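5'-AMP-activated protein kinase subunit beta (PDB 2QRD) probably holds the AMP-activated protein kinase heterotrimer together through this C-terminal interaction domain and helps direct the kinase's location and substrate choice under glucose limitation. Local coordinates at residues Pro56-Ala65 and Leu76-Tyr86. Numbering follows the deposited sequence.
Sequences PNHVLLNHLA and LSATTRYHRKY
Pro56 sets CD over one face of the Tyr86 ring, toward its rim, 3.8 Å from the ring centroid in a CH-pi contact. Thr79 completes this packed end: its CG2, anti to the backbone N, touches both the proline and Leu61, 3.7 Å from Pro56 CG and the same from Leu61 CD1. Meanwhile Thr79 OG1 is hydrogen-bonded to Thr88 OG1 on the next strand. The case illustrates how a loop without regular structure can follow a strand edge by borrowing its backbone groups. Asn62 N gives a 2.7 Å hydrogen bond to Thr79 O, and water 1 accepts from Thr79 N while donating to Leu60 O and His63 O. Further along, Ala65 and Ser77 form an antiparallel hydrogen-bonded pair, Ala65 N reaching Ser77 O at 2.9 Å, nearly straight, with an N-H...O angle of 176°. Beside these bonds, Asn62 OD1 comes within 2.9 Å of Thr80 OG1, a hydroxyl hydrogen-bonded to Lys118 O of the kinase subunit. The solvent side is looser. There the bent Arg81 chain places NH1 over one face of the exposed His58 ring, 3.9 Å from ND1, and His58 and Tyr86 are nearly parallel but so displaced that their rings scarcely overlap. Ala65 also pairs antiparallel with a kinase-subunit strand and Tyr86 parallel with one from another subunit, so this chain's antiparallel sheet runs on across both interfaces, the hallmark of the AMPK beta-subunit interaction domain.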
loop_
_atom_site.group_PDB
_atom_site.type_symbol
_atom_site.label_atom_id
_atom_site.label_comp_id
_atom_site.label_asym_id
_atom_site.label_seq_id
_atom_site.Cartn_x
_atom_site.Cartn_y
_atom_site.Cartn_z
ATOM N N PRO B 56 12.578 -14.223 -0.562
ATOM C CA PRO B 56 13.829 -13.529 -0.293
ATOM C C PRO B 56 14.889 -14.460 0.274
ATOM O O PRO B 56 14.584 -15.550 0.746
ATOM C CB PRO B 56 13.423 -12.499 0.758
ATOM C CG PRO B 56 12.336 -13.180 1.527
ATOM C CD PRO B 56 11.619 -14.105 0.554
ATOM N N ASN B 57 16.134 -14.032 0.192
ATOM C CA ASN B 57 17.215 -14.667 0.919
ATOM C C ASN B 57 16.959 -14.413 2.414
ATOM O O ASN B 57 16.913 -13.255 2.866
ATOM C CB ASN B 57 18.541 -14.052 0.455
ATOM C CG ASN B 57 19.756 -14.741 1.019
ATOM O OD1 ASN B 57 19.682 -15.560 1.938
ATOM N ND2 ASN B 57 20.909 -14.392 0.471
ATOM N N HIS B 58 16.753 -15.504 3.151
ATOM C CA HIS B 58 16.513 -15.457 4.585
ATOM C C HIS B 58 17.594 -14.691 5.348
ATOM O O HIS B 58 17.306 -14.121 6.405
ATOM C CB HIS B 58 16.342 -16.865 5.169
ATOM C CG HIS B 58 15.384 -17.734 4.398
ATOM N ND1 HIS B 58 14.173 -17.272 3.908
ATOM C CD2 HIS B 58 15.461 -19.042 4.037
ATOM C CE1 HIS B 58 13.556 -18.252 3.270
ATOM N NE2 HIS B 58 14.313 -19.335 3.336
ATOM N N VAL B 59 18.820 -14.636 4.824
ATOM C CA VAL B 59 19.839 -13.814 5.490
ATOM C C VAL B 59 19.647 -12.296 5.297
ATOM O O VAL B 59 20.282 -11.524 6.007
ATOM C CB VAL B 59 21.328 -14.243 5.195
ATOM C CG1 VAL B 59 21.598 -15.704 5.605
ATOM C CG2 VAL B 59 21.709 -13.975 3.746
ATOM N N LEU B 60 18.793 -11.871 4.360
ATOM C CA LEU B 60 18.607 -10.442 4.074
ATOM C C LEU B 60 17.303 -9.873 4.636
ATOM O O LEU B 60 16.863 -8.770 4.264
ATOM C CB LEU B 60 18.694 -10.170 2.570
ATOM C CG LEU B 60 19.951 -10.629 1.813
ATOM C CD1 LEU B 60 19.763 -10.491 0.295
ATOM C CD2 LEU B 60 21.187 -9.881 2.309
ATOM N N LEU B 61 16.688 -10.638 5.523
ATOM C CA LEU B 61 15.560 -10.190 6.315
ATOM C C LEU B 61 15.906 -8.993 7.235
ATOM O O LEU B 61 16.932 -8.980 7.923
ATOM C CB LEU B 61 15.004 -11.374 7.118
ATOM C CG LEU B 61 13.792 -12.129 6.538
ATOM C CD1 LEU B 61 13.677 -12.047 5.025
ATOM C CD2 LEU B 61 13.795 -13.571 6.989
ATOM N N ASN B 62 15.034 -7.990 7.213
ATOM C CA ASN B 62 15.197 -6.742 7.959
ATOM C C ASN B 62 16.560 -6.057 7.834
ATOM O O ASN B 62 17.080 -5.489 8.776
ATOM C CB ASN B 62 14.662 -6.866 9.400
ATOM C CG ASN B 62 13.108 -7.040 9.453
ATOM O OD1 ASN B 62 12.605 -7.953 10.109
ATOM N ND2 ASN B 62 12.368 -6.189 8.732
ATOM N N HIS B 63 17.117 -6.127 6.628
ATOM C CA HIS B 63 18.165 -5.227 6.171
ATOM C C HIS B 63 17.510 -4.071 5.437
ATOM O O HIS B 63 16.641 -4.259 4.589
ATOM C CB HIS B 63 19.131 -5.951 5.220
ATOM C CG HIS B 63 20.069 -6.888 5.913
ATOM N ND1 HIS B 63 21.384 -6.567 6.169
ATOM C CD2 HIS B 63 19.881 -8.122 6.425
ATOM C CE1 HIS B 63 21.968 -7.563 6.810
ATOM N NE2 HIS B 63 21.074 -8.517 6.985
ATOM N N LEU B 64 17.933 -2.859 5.769
ATOM C CA LEU B 64 17.426 -1.689 5.106
ATOM C C LEU B 64 17.832 -1.662 3.605
ATOM O O LEU B 64 19.018 -1.826 3.276
ATOM C CB LEU B 64 17.922 -0.424 5.834
ATOM C CG LEU B 64 17.824 0.906 5.058
ATOM C CD1 LEU B 64 16.360 1.326 4.901
ATOM C CD2 LEU B 64 18.631 2.002 5.710
ATOM N N ALA B 65 16.858 -1.448 2.718
ATOM C CA ALA B 65 17.149 -1.047 1.342
ATOM C C ALA B 65 16.657 0.408 1.060
ATOM O O ALA B 65 15.873 0.962 1.822
ATOM C CB ALA B 65 16.578 -2.064 0.323
ATOM N N LEU B 76 12.377 3.819 1.522
ATOM C CA LEU B 76 13.038 2.884 2.427
ATOM C C LEU B 76 12.243 1.586 2.453
ATOM O O LEU B 76 11.017 1.622 2.354
ATOM C CB LEU B 76 13.154 3.482 3.852
ATOM C CG LEU B 76 13.815 4.874 3.966
ATOM C CD1 LEU B 76 13.829 5.325 5.365
ATOM C CD2 LEU B 76 15.266 4.935 3.393
ATOM N N SER B 77 12.929 0.442 2.537
ATOM C CA SER B 77 12.237 -0.840 2.614
ATOM C C SER B 77 12.959 -1.861 3.449
ATOM O O SER B 77 14.160 -1.771 3.666
ATOM C CB SER B 77 11.956 -1.435 1.233
ATOM O OG SER B 77 13.125 -1.547 0.431
ATOM N N ALA B 78 12.205 -2.835 3.934
ATOM C CA ALA B 78 12.811 -4.000 4.543
ATOM C C ALA B 78 11.865 -5.183 4.345
ATOM O O ALA B 78 10.682 -4.985 4.135
ATOM C CB ALA B 78 13.144 -3.747 6.019
ATOM N N THR B 79 12.415 -6.394 4.348
ATOM C CA THR B 79 11.637 -7.616 4.148
ATOM C C THR B 79 11.558 -8.306 5.460
ATOM O O THR B 79 12.536 -8.400 6.171
ATOM C CB THR B 79 12.268 -8.561 3.085
ATOM O OG1 THR B 79 12.217 -7.922 1.805
ATOM C CG2 THR B 79 11.491 -9.882 2.966
ATOM N N THR B 80 10.382 -8.771 5.811
ATOM C CA THR B 80 10.236 -9.520 7.050
ATOM C C THR B 80 9.283 -10.695 6.825
ATOM O O THR B 80 8.506 -10.680 5.866
ATOM C CB THR B 80 9.819 -8.586 8.240
ATOM O OG1 THR B 80 10.100 -9.258 9.455
ATOM C CG2 THR B 80 8.320 -8.199 8.234
ATOM N N ARG B 81 9.380 -11.703 7.679
ATOM C CA ARG B 81 8.494 -12.867 7.671
ATOM C C ARG B 81 7.251 -12.555 8.501
ATOM O O ARG B 81 7.357 -12.069 9.629
ATOM C CB ARG B 81 9.215 -14.095 8.280
ATOM C CG ARG B 81 8.698 -15.472 7.813
ATOM C CD ARG B 81 9.461 -16.687 8.405
ATOM N NE ARG B 81 10.912 -16.489 8.560
ATOM C CZ ARG B 81 11.875 -17.041 7.800
ATOM N NH1 ARG B 81 11.579 -17.848 6.794
ATOM N NH2 ARG B 81 13.158 -16.802 8.060
ATOM N N TYR B 82 6.081 -12.812 7.926
ATOM C CA TYR B 82 4.821 -12.756 8.642
ATOM C C TYR B 82 4.239 -14.166 8.601
ATOM O O TYR B 82 3.679 -14.572 7.592
ATOM C CB TYR B 82 3.854 -11.680 8.066
ATOM C CG TYR B 82 2.574 -11.587 8.868
ATOM C CD1 TYR B 82 2.549 -10.936 10.108
ATOM C CD2 TYR B 82 1.404 -12.248 8.440
ATOM C CE1 TYR B 82 1.382 -10.886 10.866
ATOM C CE2 TYR B 82 0.243 -12.251 9.215
ATOM C CZ TYR B 82 0.232 -11.568 10.418
ATOM O OH TYR B 82 -0.917 -11.549 11.169
ATOM N N HIS B 83 4.366 -14.891 9.718
ATOM C CA HIS B 83 4.103 -16.325 9.802
ATOM C C HIS B 83 4.925 -16.952 8.675
ATOM O O HIS B 83 6.129 -16.746 8.630
ATOM C CB HIS B 83 2.597 -16.634 9.800
ATOM C CG HIS B 83 1.851 -15.934 10.899
ATOM N ND1 HIS B 83 1.182 -16.610 11.896
ATOM C CD2 HIS B 83 1.716 -14.615 11.186
ATOM C CE1 HIS B 83 0.643 -15.740 12.735
ATOM N NE2 HIS B 83 0.951 -14.524 12.326
ATOM N N ARG B 84 4.311 -17.654 7.731
ATOM C CA ARG B 84 5.123 -18.228 6.656
ATOM C C ARG B 84 5.191 -17.481 5.333
ATOM O O ARG B 84 5.728 -17.957 4.347
ATOM C CB ARG B 84 4.708 -19.695 6.467
ATOM C CG ARG B 84 4.981 -20.586 7.665
ATOM C CD ARG B 84 4.464 -21.974 7.378
ATOM N NE ARG B 84 4.841 -22.961 8.389
ATOM C CZ ARG B 84 6.069 -23.476 8.500
ATOM N NH1 ARG B 84 7.050 -23.068 7.671
ATOM N NH2 ARG B 84 6.324 -24.390 9.443
ATOM N N LYS B 85 4.699 -16.269 5.327
ATOM C CA LYS B 85 4.799 -15.428 4.134
ATOM C C LYS B 85 5.745 -14.255 4.381
ATOM O O LYS B 85 6.125 -14.012 5.505
ATOM C CB LYS B 85 3.396 -15.008 3.679
ATOM C CG LYS B 85 2.519 -16.261 3.390
ATOM C CD LYS B 85 1.199 -15.895 2.738
ATOM C CE LYS B 85 0.373 -17.181 2.515
ATOM N NZ LYS B 85 -0.929 -16.759 1.953
ATOM N N TYR B 86 6.153 -13.561 3.333
ATOM C CA TYR B 86 7.096 -12.463 3.460
ATOM C C TYR B 86 6.494 -11.158 2.982
ATOM O O TYR B 86 5.877 -11.136 1.945
ATOM C CB TYR B 86 8.338 -12.814 2.643
ATOM C CG TYR B 86 8.985 -14.093 3.119
ATOM C CD1 TYR B 86 8.683 -15.309 2.516
ATOM C CD2 TYR B 86 9.874 -14.086 4.196
ATOM C CE1 TYR B 86 9.256 -16.480 2.953
ATOM C CE2 TYR B 86 10.463 -15.237 4.640
ATOM C CZ TYR B 86 10.150 -16.441 4.028
ATOM O OH TYR B 86 10.727 -17.623 4.473
HETATM O O HOH W 1 15.338 -6.557 4.226
#